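Cytochrome P450 RhF (Acinetobacter radioresistens, PDB 6RO8) probably acts as a heme-thiolate monooxygenase that uses activated oxygen to oxidise organic substrates, this chain being the heme domain of a longer multidomain protein. Local coordinates at residues T67-V72 and E352-N357; E309-S314 and I369-F374; S316-R321 and V344-N349. All coordinates share one frame; numbering follows the deposited sequence.

Interaction 1: T67-V72 and E352-N357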
loop_
_atom_site.group_PDB
_atom_site.type_symbol
_atom_site.label_atom_id
_atom_site.label_comp_id
_atom_site.label_asym_id
_atom_site.label_seq_id
_atom_site.Cartn_x
_atom_site.Cartn_y
_atom_site.Cartn_z
ATOM N N THR A 67 8.544 12.500 10.454
ATOM C CA THR A 67 9.470 12.345 9.339
ATOM C C THR A 67 10.642 11.416 9.608
ATOM O O THR A 67 11.247 10.938 8.647
ATOM C CB THR A 67 10.031 13.708 8.911
ATOM O OG1 THR A 67 10.880 14.221 9.944
ATOM C CG2 THR A 67 8.893 14.707 8.604
ATOM N N ARG A 68 10.964 11.126 10.869
ATOM C CA ARG A 68 12.173 10.394 11.226
ATOM C C ARG A 68 11.912 8.919 11.501
ATOM O O ARG A 68 10.824 8.532 11.933
ATOM C CB ARG A 68 12.829 11.015 12.453
ATOM C CG ARG A 68 13.597 12.266 12.121
ATOM C CD ARG A 68 14.433 12.693 13.278
ATOM N NE ARG A 68 15.303 13.777 12.868
ATOM C CZ ARG A 68 16.064 14.466 13.702
ATOM N NH1 ARG A 68 16.046 14.175 14.992
ATOM N NH2 ARG A 68 16.826 15.451 13.246
ATOM N N TYR A 69 12.961 8.108 11.306
ATOM C CA TYR A 69 12.828 6.658 11.422
ATOM C C TYR A 69 12.452 6.238 12.843
ATOM O O TYR A 69 11.516 5.455 13.043
ATOM C CB TYR A 69 14.119 5.969 10.969
ATOM C CG TYR A 69 14.056 4.453 11.084
ATOM C CD1 TYR A 69 13.588 3.673 10.034
ATOM C CD2 TYR A 69 14.433 3.809 12.256
ATOM C CE1 TYR A 69 13.511 2.313 10.145
ATOM C CE2 TYR A 69 14.352 2.442 12.376
ATOM C CZ TYR A 69 13.903 1.698 11.315
ATOM O OH TYR A 69 13.826 0.327 11.433
ATOM N N GLU A 70 13.167 6.746 13.849
ATOM C CA GLU A 70 12.886 6.311 15.215
ATOM C C GLU A 70 11.496 6.749 15.679
ATOM O O GLU A 70 10.791 5.974 16.334
ATOM C CB GLU A 70 13.961 6.825 16.168
ATOM C CG GLU A 70 15.289 6.077 16.106
ATOM C CD GLU A 70 15.163 4.563 16.314
ATOM O OE1 GLU A 70 14.193 4.106 16.961
ATOM O OE2 GLU A 70 16.049 3.823 15.828
ATOM N N ASP A 71 11.074 7.976 15.348
ATOM C CA ASP A 71 9.740 8.427 15.742
ATOM C C ASP A 71 8.659 7.558 15.110
ATOM O O ASP A 71 7.739 7.096 15.801
ATOM C CB ASP A 71 9.505 9.889 15.344
ATOM C CG ASP A 71 10.500 10.853 15.958
ATOM O OD1 ASP A 71 10.943 10.619 17.104
ATOM O OD2 ASP A 71 10.822 11.861 15.280
ATOM N N VAL A 72 8.744 7.347 13.783
ATOM C CA VAL A 72 7.730 6.558 13.085
ATOM C C VAL A 72 7.662 5.149 13.667
ATOM O O VAL A 72 6.576 4.621 13.936
ATOM C CB VAL A 72 8.011 6.543 11.569
ATOM C CG1 VAL A 72 7.113 5.499 10.833
ATOM C CG2 VAL A 72 7.843 7.956 10.978
ATOM N N GLU A 352 18.697 9.597 7.211
ATOM C CA GLU A 352 20.139 9.437 7.257
ATOM C C GLU A 352 20.608 8.928 8.610
ATOM O O GLU A 352 21.658 8.283 8.689
ATOM C CB GLU A 352 20.811 10.762 6.919
ATOM C CG GLU A 352 22.236 10.620 6.441
ATOM C CD GLU A 352 22.387 9.603 5.335
ATOM O OE1 GLU A 352 21.598 9.649 4.364
ATOM O OE2 GLU A 352 23.299 8.760 5.436
ATOM N N LEU A 353 19.831 9.167 9.669
ATOM C CA LEU A 353 20.185 8.676 10.993
ATOM C C LEU A 353 20.122 7.159 11.087
ATOM O O LEU A 353 20.657 6.595 12.045
ATOM C CB LEU A 353 19.263 9.294 12.047
ATOM C CG LEU A 353 19.326 10.819 12.106
ATOM C CD1 LEU A 353 18.170 11.413 12.903
ATOM C CD2 LEU A 353 20.649 11.236 12.693
ATOM N N HIS A 354 19.486 6.481 10.132
ATOM C CA HIS A 354 19.353 5.033 10.260
ATOM C C HIS A 354 19.877 4.254 9.058
ATOM O O HIS A 354 20.256 3.085 9.187
ATOM C CB HIS A 354 17.896 4.659 10.504
ATOM C CG HIS A 354 17.710 3.228 10.872
ATOM N ND1 HIS A 354 17.794 2.778 12.171
ATOM C CD2 HIS A 354 17.457 2.140 10.109
ATOM C CE1 HIS A 354 17.586 1.473 12.193
ATOM N NE2 HIS A 354 17.382 1.062 10.955
ATOM N N PHE A 355 19.876 4.881 7.888
ATOM C CA PHE A 355 20.343 4.276 6.648
ATOM C C PHE A 355 21.446 5.165 6.103
ATOM O O PHE A 355 21.196 6.331 5.761
ATOM C CB PHE A 355 19.205 4.134 5.640
ATOM C CG PHE A 355 18.092 3.274 6.120
ATOM C CD1 PHE A 355 18.198 1.894 6.056
ATOM C CD2 PHE A 355 16.935 3.836 6.644
ATOM C CE1 PHE A 355 17.176 1.075 6.501
ATOM C CE2 PHE A 355 15.886 3.022 7.089
ATOM C CZ PHE A 355 16.013 1.631 7.021
ATOM N N GLU A 356 22.665 4.634 6.044
ATOM C CA GLU A 356 23.765 5.413 5.502
ATOM C C GLU A 356 23.563 5.594 4.005
ATOM O O GLU A 356 23.142 4.673 3.306
ATOM C CB GLU A 356 25.097 4.732 5.780
ATOM C CG GLU A 356 26.290 5.615 5.453
ATOM C CD GLU A 356 27.623 5.006 5.863
ATOM O OE1 GLU A 356 28.637 5.742 5.841
ATOM O OE2 GLU A 356 27.663 3.803 6.207
ATOM N N ASN A 357 23.865 6.787 3.515
ATOM C CA ASN A 357 23.567 7.167 2.140
ATOM C C ASN A 357 22.165 6.713 1.769
ATOM O O ASN A 357 21.958 5.894 0.869
ATOM C CB ASN A 357 24.611 6.610 1.187
ATOM C CG ASN A 357 25.912 7.367 1.278
ATOM O OD1 ASN A 357 26.869 6.908 1.898
ATOM N ND2 ASN A 357 25.940 8.561 0.694
#
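Tyr69 (chi1 179°) and His354 both hold CG trans to the backbone nitrogen, which throws their rings out to lie face to face. The centroids are 3.7 Å apart and the planes differ by 14°; Tyr69 CE2 sits over the centre of the imidazole, while His354 rests nearer the rim of the phenol. Phe355 joins in as an offset edge-to-face partner, its plane 87° from that of Tyr69, with Phe355 CE2 3.8 Å from Tyr69 CD1. His354 and the Phe355 edge share one face of Tyr69, the imidazole flat on it and the phenyl upright beside it; flat rings suit such a cluster because a face can meet a face or an edge.

Glu370 takes hydrogen bonds from Tyr69 OH at its backbone oxygen and from His354 NE2 at its carboxylate, which holds both polar ends to one residue and probably helps align the rings. Glu70 OE2 lies 4.2 Å from His354 ND1, too far for a bond, yet the two acids could favour a protonated imidazole. Toward solvent, Leu353 CD1 lies over one face of the Arg68 guanidinium, 3.7 Å from NE, while Arg68 NH2 bonds to Arg50 O.

Arg68 occupies the N-cap position of helix 69-77, just after strand 63-66, while Asp351 OD2 takes the Tyr69 N-H. The Thr67 side chain packs on helix 47-52, and its backbone O bonds to Ser347 OG in helix 345-349.

Interaction 2: E309-S314 and I369-F374. With HEM (protoporphyrin IX containing Fe), chain B.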
loop_
_atom_site.group_PDB
_atom_site.type_symbol
_atom_site.label_atom_id
_atom_site.label_comp_id
_atom_site.label_asym_id
_atom_site.label_seq_id
_atom_site.Cartn_x
_atom_site.Cartn_y
_atom_site.Cartn_z
ATOM N N GLU A 309 15.521 -3.619 -0.872
ATOM C CA GLU A 309 16.054 -2.263 -0.969
ATOM C C GLU A 309 15.137 -1.349 -1.784
ATOM O O GLU A 309 15.096 -0.137 -1.542
ATOM C CB GLU A 309 17.467 -2.302 -1.555
ATOM C CG GLU A 309 18.042 -0.946 -1.949
ATOM C CD GLU A 309 18.432 -0.107 -0.757
ATOM O OE1 GLU A 309 18.100 -0.530 0.372
ATOM O OE2 GLU A 309 19.072 0.963 -0.941
ATOM N N CYS A 310 14.399 -1.908 -2.748
ATOM C CA CYS A 310 13.367 -1.146 -3.458
ATOM C C CYS A 310 12.206 -0.761 -2.561
ATOM O O CYS A 310 11.716 0.379 -2.627
ATOM C CB CYS A 310 12.872 -1.936 -4.681
ATOM S SG CYS A 310 14.032 -2.028 -6.049
ATOM N N LEU A 311 11.745 -1.714 -1.751
ATOM C CA LEU A 311 10.697 -1.443 -0.777
ATOM C C LEU A 311 11.102 -0.347 0.217
ATOM O O LEU A 311 10.271 0.484 0.627
ATOM C CB LEU A 311 10.363 -2.729 -0.034
ATOM C CG LEU A 311 9.599 -3.782 -0.857
ATOM C CD1 LEU A 311 9.397 -5.084 -0.050
ATOM C CD2 LEU A 311 8.247 -3.198 -1.322
ATOM N N ARG A 312 12.368 -0.352 0.643
ATOM C CA ARG A 312 12.853 0.736 1.473
ATOM C C ARG A 312 12.908 2.035 0.687
ATOM O O ARG A 312 12.421 3.073 1.145
ATOM C CB ARG A 312 14.232 0.414 2.036
ATOM C CG ARG A 312 14.746 1.521 2.953
ATOM C CD ARG A 312 16.267 1.491 3.086
ATOM N NE ARG A 312 16.929 1.781 1.822
ATOM C CZ ARG A 312 17.305 2.994 1.437
ATOM N NH1 ARG A 312 17.077 4.042 2.215
ATOM N NH2 ARG A 312 17.890 3.168 0.265
ATOM N N HIS A 313 13.482 1.990 -0.512
ATOM C CA HIS A 313 13.862 3.219 -1.196
ATOM C C HIS A 313 12.658 3.907 -1.827
ATOM O O HIS A 313 12.502 5.130 -1.740
ATOM C CB HIS A 313 14.911 2.911 -2.258
ATOM C CG HIS A 313 15.347 4.116 -3.014
ATOM N ND1 HIS A 313 14.554 4.725 -3.963
ATOM C CD2 HIS A 313 16.483 4.848 -2.941
ATOM C CE1 HIS A 313 15.190 5.775 -4.452
ATOM N NE2 HIS A 313 16.363 5.870 -3.849
ATOM N N SER A 314 11.831 3.128 -2.517
ATOM C CA SER A 314 10.643 3.609 -3.221
ATOM C C SER A 314 9.533 2.577 -3.060
ATOM O O SER A 314 9.075 1.956 -4.018
ATOM C CB SER A 314 10.871 3.872 -4.704
ATOM O OG SER A 314 12.105 4.522 -4.964
ATOM N N ILE A 369 16.035 -4.471 5.190
ATOM C CA ILE A 369 14.819 -5.076 5.723
ATOM C C ILE A 369 14.276 -4.318 6.928
ATOM O O ILE A 369 13.090 -4.453 7.254
ATOM C CB ILE A 369 15.090 -6.543 6.098
ATOM C CG1 ILE A 369 13.793 -7.274 6.427
ATOM C CG2 ILE A 369 15.982 -6.602 7.318
ATOM C CD1 ILE A 369 13.719 -8.640 5.806
ATOM N N GLU A 370 15.095 -3.493 7.590
ATOM C CA GLU A 370 14.578 -2.691 8.693
ATOM C C GLU A 370 13.648 -1.561 8.236
ATOM O O GLU A 370 13.162 -0.808 9.092
ATOM C CB GLU A 370 15.740 -2.118 9.497
ATOM C CG GLU A 370 16.453 -3.153 10.356
ATOM C CD GLU A 370 17.661 -2.594 11.074
ATOM O OE1 GLU A 370 18.162 -1.517 10.679
ATOM O OE2 GLU A 370 18.111 -3.230 12.045
ATOM N N HIS A 371 13.394 -1.422 6.929
ATOM C CA HIS A 371 12.508 -0.384 6.415
ATOM C C HIS A 371 11.107 -0.523 7.029
ATOM O O HIS A 371 10.744 -1.566 7.584
ATOM C CB HIS A 371 12.433 -0.461 4.887
ATOM C CG HIS A 371 11.644 -1.632 4.374
ATOM N ND1 HIS A 371 10.272 -1.719 4.488
ATOM C CD2 HIS A 371 12.039 -2.774 3.758
ATOM C CE1 HIS A 371 9.858 -2.862 3.974
ATOM N NE2 HIS A 371 10.909 -3.517 3.514
ATOM N N LEU A 372 10.296 0.534 6.885
ATOM C CA LEU A 372 8.976 0.585 7.517
ATOM C C LEU A 372 7.824 0.590 6.515
ATOM O O LEU A 372 6.699 0.911 6.893
ATOM C CB LEU A 372 8.873 1.801 8.446
ATOM C CG LEU A 372 9.933 1.787 9.547
ATOM C CD1 LEU A 372 9.919 3.055 10.382
ATOM C CD2 LEU A 372 9.714 0.577 10.423
ATOM N N THR A 373 8.076 0.235 5.250
ATOM C CA THR A 373 7.018 0.214 4.239
ATOM C C THR A 373 5.919 -0.778 4.612
ATOM O O THR A 373 4.755 -0.576 4.248
ATOM C CB THR A 373 7.628 -0.115 2.853
ATOM O OG1 THR A 373 8.683 0.799 2.547
ATOM C CG2 THR A 373 6.629 -0.036 1.726
ATOM N N PHE A 374 6.245 -1.830 5.360
ATOM C CA PHE A 374 5.222 -2.792 5.781
ATOM C C PHE A 374 4.654 -2.484 7.158
ATOM O O PHE A 374 3.874 -3.294 7.692
ATOM C CB PHE A 374 5.774 -4.229 5.784
ATOM C CG PHE A 374 6.027 -4.792 4.410
ATOM C CD1 PHE A 374 5.033 -4.790 3.448
ATOM C CD2 PHE A 374 7.273 -5.323 4.083
ATOM C CE1 PHE A 374 5.279 -5.309 2.181
ATOM C CE2 PHE A 374 7.531 -5.841 2.826
ATOM C CZ PHE A 374 6.535 -5.838 1.870
HETATM C CHA HEM B . -1.128 -4.089 6.857
HETATM C CHB HEM B . 1.702 -2.293 3.328
HETATM C CHC HEM B . 0.596 -6.034 0.403
HETATM C CHD HEM B . -2.573 -7.523 3.772
HETATM C C1A HEM B . -0.278 -3.256 6.163
HETATM C C2A HEM B . 0.279 -1.995 6.618
HETATM C C3A HEM B . 1.051 -1.506 5.654
HETATM C C4A HEM B . 1.021 -2.425 4.529
HETATM C CMA HEM B . 1.833 -0.178 5.740
HETATM C CAA HEM B . 0.038 -1.330 7.993
HETATM C CBA HEM B . 1.227 -1.678 8.867
HETATM C CGA HEM B . 1.058 -1.151 10.266
HETATM O O1A HEM B . 0.032 -0.486 10.548
HETATM O O2A HEM B . 1.963 -1.408 11.096
HETATM C C1B HEM B . 1.721 -3.183 2.280
HETATM C C2B HEM B . 2.612 -3.121 1.137
HETATM C C3B HEM B . 2.296 -4.150 0.315
HETATM C C4B HEM B . 1.202 -4.898 0.920
HETATM C CMB HEM B . 3.701 -2.029 0.961
HETATM C CAB HEM B . 2.935 -4.580 -1.027
HETATM C CBB HEM B . 4.074 -4.101 -1.527
HETATM C C1C HEM B . -0.366 -6.774 1.055
HETATM C C2C HEM B . -1.046 -7.965 0.577
HETATM C C3C HEM B . -1.916 -8.356 1.536
HETATM C C4C HEM B . -1.812 -7.436 2.633
HETATM C CMC HEM B . -0.770 -8.622 -0.793
HETATM C CAC HEM B . -2.912 -9.547 1.606
HETATM C CBC HEM B . -3.076 -10.411 0.604
HETATM C C1D HEM B . -2.488 -6.724 4.885
HETATM C C2D HEM B . -3.284 -6.857 6.082
HETATM C C3D HEM B . -2.886 -5.924 6.939
HETATM C C4D HEM B . -1.815 -5.153 6.317
HETATM C CMD HEM B . -4.404 -7.889 6.337
HETATM C CAD HEM B . -3.506 -5.709 8.338
HETATM C CBD HEM B . -2.833 -6.561 9.404
HETATM C CGD HEM B . -3.143 -5.982 10.766
HETATM O O1D HEM B . -3.872 -4.969 10.828
HETATM O O2D HEM B . -2.662 -6.515 11.797
HETATM N NA HEM B . 0.187 -3.473 4.882
HETATM N NB HEM B . 0.880 -4.273 2.112
HETATM N NC HEM B . -0.869 -6.487 2.313
HETATM N ND HEM B . -1.598 -5.675 5.065
HETATM FE FE HEM B . -0.353 -5.007 3.572
HETATM O O HOH W 1 -2.121 -3.699 2.893
#
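Leu311 runs from the helix toward His371 and Phe374. Its CB lies above the imidazole of His371, off-centre, as a CH-pi contact 4.1 Å from the ring centroid. CG, anti to the carbonyl carbon, carries the chain on to CD1, which lies 3.5 Å from Phe374 CE2, equally near CZ, and more loosely by His371 NE2. A branched aliphatic chain suits a place between two rings in the interior. Its own backbone carbonyl, Leu311 O, accepts a hydrogen bond from Thr373 OG1 at 2.5 Å, the hydroxyl approaching from above the carbonyl plane. The threonine's other branch, CG2, faces the heme methyl CMB, so one small residue serves helix and cofactor alike.

His371 is held on two sides. With chi1 at 73°, its ND1 swings back to receive Thr373 N in the ring plane, at 3.0 Å, while NE2 bonds to Glu308; this is consistent with the ring proton lying on NE2. Phe374, the first residue of the P450 signature around the thiolate cysteine, sets its CE1 3.6 Å from HEM C2B and touches Cys381, the axial ligand.

Arg312 touches His371 CB with its aliphatic base, then bends away to hold Glu309 side-on: NE to OE1 at 3.0 Å and NH2 to OE2 at 2.8 Å. This is the ExxR pair of the P450 K helix, and the salt bridge from Glu309 to Arg365 completes the Glu-Arg-Arg triad.

Helix 303-314 packs by Cys310 on helix 273-288 and by Leu311 on helix 384-401; Phe374 also meets the latter, and His371 and Leu372 lean on helix 345-349.

Interaction 3: S316-R321 and V344-N349. With HEM (protoporphyrin IX containing Fe), chain B; HIS (histidine), chain C.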
loop_
_atom_site.group_PDB
_atom_site.type_symbol
_atom_site.label_atom_id
_atom_site.label_comp_id
_atom_site.label_asym_id
_atom_site.label_seq_id
_atom_site.Cartn_x
_atom_site.Cartn_y
_atom_site.Cartn_z
ATOM N N SER A 316 5.628 1.278 -2.021
ATOM C CA SER A 316 4.313 1.643 -2.530
ATOM C C SER A 316 3.426 2.290 -1.482
ATOM O O SER A 316 2.477 2.980 -1.851
ATOM C CB SER A 316 3.604 0.414 -3.097
ATOM O OG SER A 316 3.659 -0.660 -2.166
ATOM N N VAL A 317 3.698 2.073 -0.199
ATOM C CA VAL A 317 3.118 2.866 0.878
ATOM C C VAL A 317 4.166 3.874 1.338
ATOM O O VAL A 317 5.242 3.494 1.815
ATOM C CB VAL A 317 2.654 1.983 2.046
ATOM C CG1 VAL A 317 2.131 2.862 3.193
ATOM C CG2 VAL A 317 1.582 1.000 1.575
ATOM N N VAL A 318 3.855 5.158 1.198
ATOM C CA VAL A 318 4.777 6.230 1.561
ATOM C C VAL A 318 4.368 6.959 2.831
ATOM O O VAL A 318 5.197 7.699 3.388
ATOM C CB VAL A 318 4.933 7.245 0.411
ATOM C CG1 VAL A 318 5.649 6.588 -0.802
ATOM C CG2 VAL A 318 3.569 7.802 0.009
ATOM N N ALA A 319 3.127 6.788 3.301
ATOM C CA ALA A 319 2.640 7.441 4.515
ATOM C C ALA A 319 1.432 6.676 5.041
ATOM O O ALA A 319 0.506 6.386 4.283
ATOM C CB ALA A 319 2.247 8.890 4.242
ATOM N N TRP A 320 1.441 6.353 6.326
ATOM C CA TRP A 320 0.318 5.711 6.990
ATOM C C TRP A 320 -0.101 6.582 8.181
ATOM O O TRP A 320 0.554 7.577 8.511
ATOM C CB TRP A 320 0.689 4.277 7.407
ATOM C CG TRP A 320 -0.450 3.306 7.346
ATOM C CD1 TRP A 320 -0.922 2.534 8.378
ATOM C CD2 TRP A 320 -1.269 2.992 6.207
ATOM N NE1 TRP A 320 -1.990 1.769 7.955
ATOM C CE2 TRP A 320 -2.223 2.028 6.629
ATOM C CE3 TRP A 320 -1.302 3.439 4.878
ATOM C CZ2 TRP A 320 -3.185 1.491 5.767
ATOM C CZ3 TRP A 320 -2.277 2.918 4.026
ATOM C CH2 TRP A 320 -3.197 1.945 4.476
ATOM N N ARG A 321 -1.208 6.232 8.830
ATOM C CA ARG A 321 -1.842 7.166 9.753
ATOM C C ARG A 321 -2.129 6.535 11.113
ATOM O O ARG A 321 -2.368 5.321 11.239
ATOM C CB ARG A 321 -3.136 7.708 9.163
ATOM C CG ARG A 321 -2.944 8.552 7.913
ATOM C CD ARG A 321 -4.292 9.054 7.418
ATOM N NE ARG A 321 -5.038 8.004 6.742
ATOM C CZ ARG A 321 -6.316 8.084 6.386
ATOM N NH1 ARG A 321 -7.042 9.191 6.664
ATOM N NH2 ARG A 321 -6.864 7.046 5.755
ATOM N N VAL A 344 5.191 9.226 7.979
ATOM C CA VAL A 344 5.656 9.266 6.582
ATOM C C VAL A 344 6.795 8.258 6.434
ATOM O O VAL A 344 7.976 8.596 6.529
ATOM C CB VAL A 344 6.054 10.666 6.140
ATOM C CG1 VAL A 344 6.404 10.643 4.656
ATOM C CG2 VAL A 344 4.927 11.599 6.373
ATOM N N SER A 345 6.422 7.005 6.146
ATOM C CA SER A 345 7.398 5.919 6.106
ATOM C C SER A 345 8.414 6.078 4.973
ATOM O O SER A 345 9.566 5.657 5.125
ATOM C CB SER A 345 6.685 4.578 5.992
ATOM O OG SER A 345 5.581 4.681 5.129
ATOM N N ALA A 346 8.021 6.659 3.835
ATOM C CA ALA A 346 9.016 7.033 2.832
ATOM C C ALA A 346 10.107 7.907 3.442
ATOM O O ALA A 346 11.294 7.725 3.155
ATOM C CB ALA A 346 8.346 7.764 1.669
ATOM N N SER A 347 9.721 8.853 4.300
ATOM C CA SER A 347 10.690 9.734 4.937
ATOM C C SER A 347 11.558 8.969 5.919
ATOM O O SER A 347 12.775 9.189 5.994
ATOM C CB SER A 347 9.965 10.870 5.650
ATOM O OG SER A 347 10.883 11.652 6.372
ATOM N N ALA A 348 10.932 8.086 6.702
ATOM C CA ALA A 348 11.674 7.324 7.696
ATOM C C ALA A 348 12.684 6.406 7.027
ATOM O O ALA A 348 13.774 6.157 7.567
ATOM C CB ALA A 348 10.710 6.510 8.550
ATOM N N ASN A 349 12.325 5.882 5.850
ATOM C CA ASN A 349 13.197 4.991 5.108
ATOM C C ASN A 349 14.335 5.734 4.437
ATOM O O ASN A 349 15.303 5.088 4.010
ATOM C CB ASN A 349 12.396 4.204 4.080
ATOM C CG ASN A 349 11.438 3.215 4.730
ATOM O OD1 ASN A 349 11.535 2.940 5.937
ATOM N ND2 ASN A 349 10.527 2.640 3.927
HETATM C CHA HEM B . -1.128 -4.089 6.857
HETATM C CHB HEM B . 1.702 -2.293 3.328
HETATM C CHC HEM B . 0.596 -6.034 0.403
HETATM C CHD HEM B . -2.573 -7.523 3.772
HETATM C C1A HEM B . -0.278 -3.256 6.163
HETATM C C2A HEM B . 0.279 -1.995 6.618
HETATM C C3A HEM B . 1.051 -1.506 5.654
HETATM C C4A HEM B . 1.021 -2.425 4.529
HETATM C CMA HEM B . 1.833 -0.178 5.740
HETATM C CAA HEM B . 0.038 -1.330 7.993
HETATM C CBA HEM B . 1.227 -1.678 8.867
HETATM C CGA HEM B . 1.058 -1.151 10.266
HETATM O O1A HEM B . 0.032 -0.486 10.548
HETATM O O2A HEM B . 1.963 -1.408 11.096
HETATM C C1B HEM B . 1.721 -3.183 2.280
HETATM C C2B HEM B . 2.612 -3.121 1.137
HETATM C C3B HEM B . 2.296 -4.150 0.315
HETATM C C4B HEM B . 1.202 -4.898 0.920
HETATM C CMB HEM B . 3.701 -2.029 0.961
HETATM C CAB HEM B . 2.935 -4.580 -1.027
HETATM C CBB HEM B . 4.074 -4.101 -1.527
HETATM C C1C HEM B . -0.366 -6.774 1.055
HETATM C C2C HEM B . -1.046 -7.965 0.577
HETATM C C3C HEM B . -1.916 -8.356 1.536
HETATM C C4C HEM B . -1.812 -7.436 2.633
HETATM C CMC HEM B . -0.770 -8.622 -0.793
HETATM C CAC HEM B . -2.912 -9.547 1.606
HETATM C CBC HEM B . -3.076 -10.411 0.604
HETATM C C1D HEM B . -2.488 -6.724 4.885
HETATM C C2D HEM B . -3.284 -6.857 6.082
HETATM C C3D HEM B . -2.886 -5.924 6.939
HETATM C C4D HEM B . -1.815 -5.153 6.317
HETATM C CMD HEM B . -4.404 -7.889 6.337
HETATM C CAD HEM B . -3.506 -5.709 8.338
HETATM C CBD HEM B . -2.833 -6.561 9.404
HETATM C CGD HEM B . -3.143 -5.982 10.766
HETATM O O1D HEM B . -3.872 -4.969 10.828
HETATM O O2D HEM B . -2.662 -6.515 11.797
HETATM N NA HEM B . 0.187 -3.473 4.882
HETATM N NB HEM B . 0.880 -4.273 2.112
HETATM N NC HEM B . -0.869 -6.487 2.313
HETATM N ND HEM B . -1.598 -5.675 5.065
HETATM FE FE HEM B . -0.353 -5.007 3.572
HETATM N N HIS C . -4.605 -0.625 1.613
HETATM C CA HIS C . -3.217 -0.763 2.039
HETATM C C HIS C . -2.481 -1.800 1.196
HETATM O O HIS C . -1.326 -2.130 1.499
HETATM C CB HIS C . -3.145 -1.141 3.519
HETATM C CG HIS C . -4.176 -2.141 3.937
HETATM N ND1 HIS C . -3.858 -3.300 4.615
HETATM C CD2 HIS C . -5.520 -2.159 3.773
HETATM C CE1 HIS C . -4.963 -3.986 4.851
HETATM N NE2 HIS C . -5.985 -3.315 4.351
HETATM O OXT HIS C . -3.022 -2.316 0.217
HETATM O O HOH W 1 -2.121 -3.699 2.893
#
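Val318 O is taken up by the first turn of helix 345-349, accepting Ala346 N at 3.0 Å with an N-H...O angle of 165°. The donor comes from above the carbonyl plane. Around this bond the side chains are small: Val318 CB meets Ala346 CB at 3.7 Å, and Val344 CG1 lies 3.4 Å from Val318 O. Alanine allows the backbones to come this close, and the beta-branched valines fill the flanks. Ser345 OG lies beside the same peptide, near Val318 C.

The N-terminal end of a helix, here with Val344 as N-cap, probably draws a carbonyl in by its partial positive charge. In the P450 fold this joins the turn after the K helix, commonly counted among the substrate recognition sites, to the short K' helix. Strand 320-324, which runs on from the first segment, pairs antiparallel with strand 340-343, which leads into the second.

That turn reaches the heme from its other side. With chi1 at 176°, Val317 puts CG2 anti to its carbonyl carbon, 3.7 Å from HEM CHB, while CG1 lies 4.0 Å from HEM CMA. Ser316 OG approaches HEM CMB and bonds to Thr274 O. Trp320 has HEM CMA over one indole face, and its CH2 touches CB of the bound histidine, whose pocket it helps to form.

Farther out, Val318 pairs through its backbone with Ser419, Val344 with Val66, and Ser347 OG bonds to Thr67 O.

Overall arrangement
Along the chain the six segments come in the order 67-72, 309-314, 316-321, 344-349, 352-357 and 369-374, so interactions 1 and 2 interleave while interaction 3 falls within the span of each. The centres of interactions 2 and 3 are about 9 Å apart, and that of interaction 1 is about 12 Å from either. Asn349 ties interaction 3 to interaction 2 through Leu372 N, and Phe355 of interaction 1 forms a cation-pi pair with Arg312. Interactions 2 and 3 both reach the heme; interaction 1 lies outside them, toward the surface. Helix 303-314, the mixed sheet and the loop leading to the cysteine ligand are thereby joined into one frame beside the cofactor.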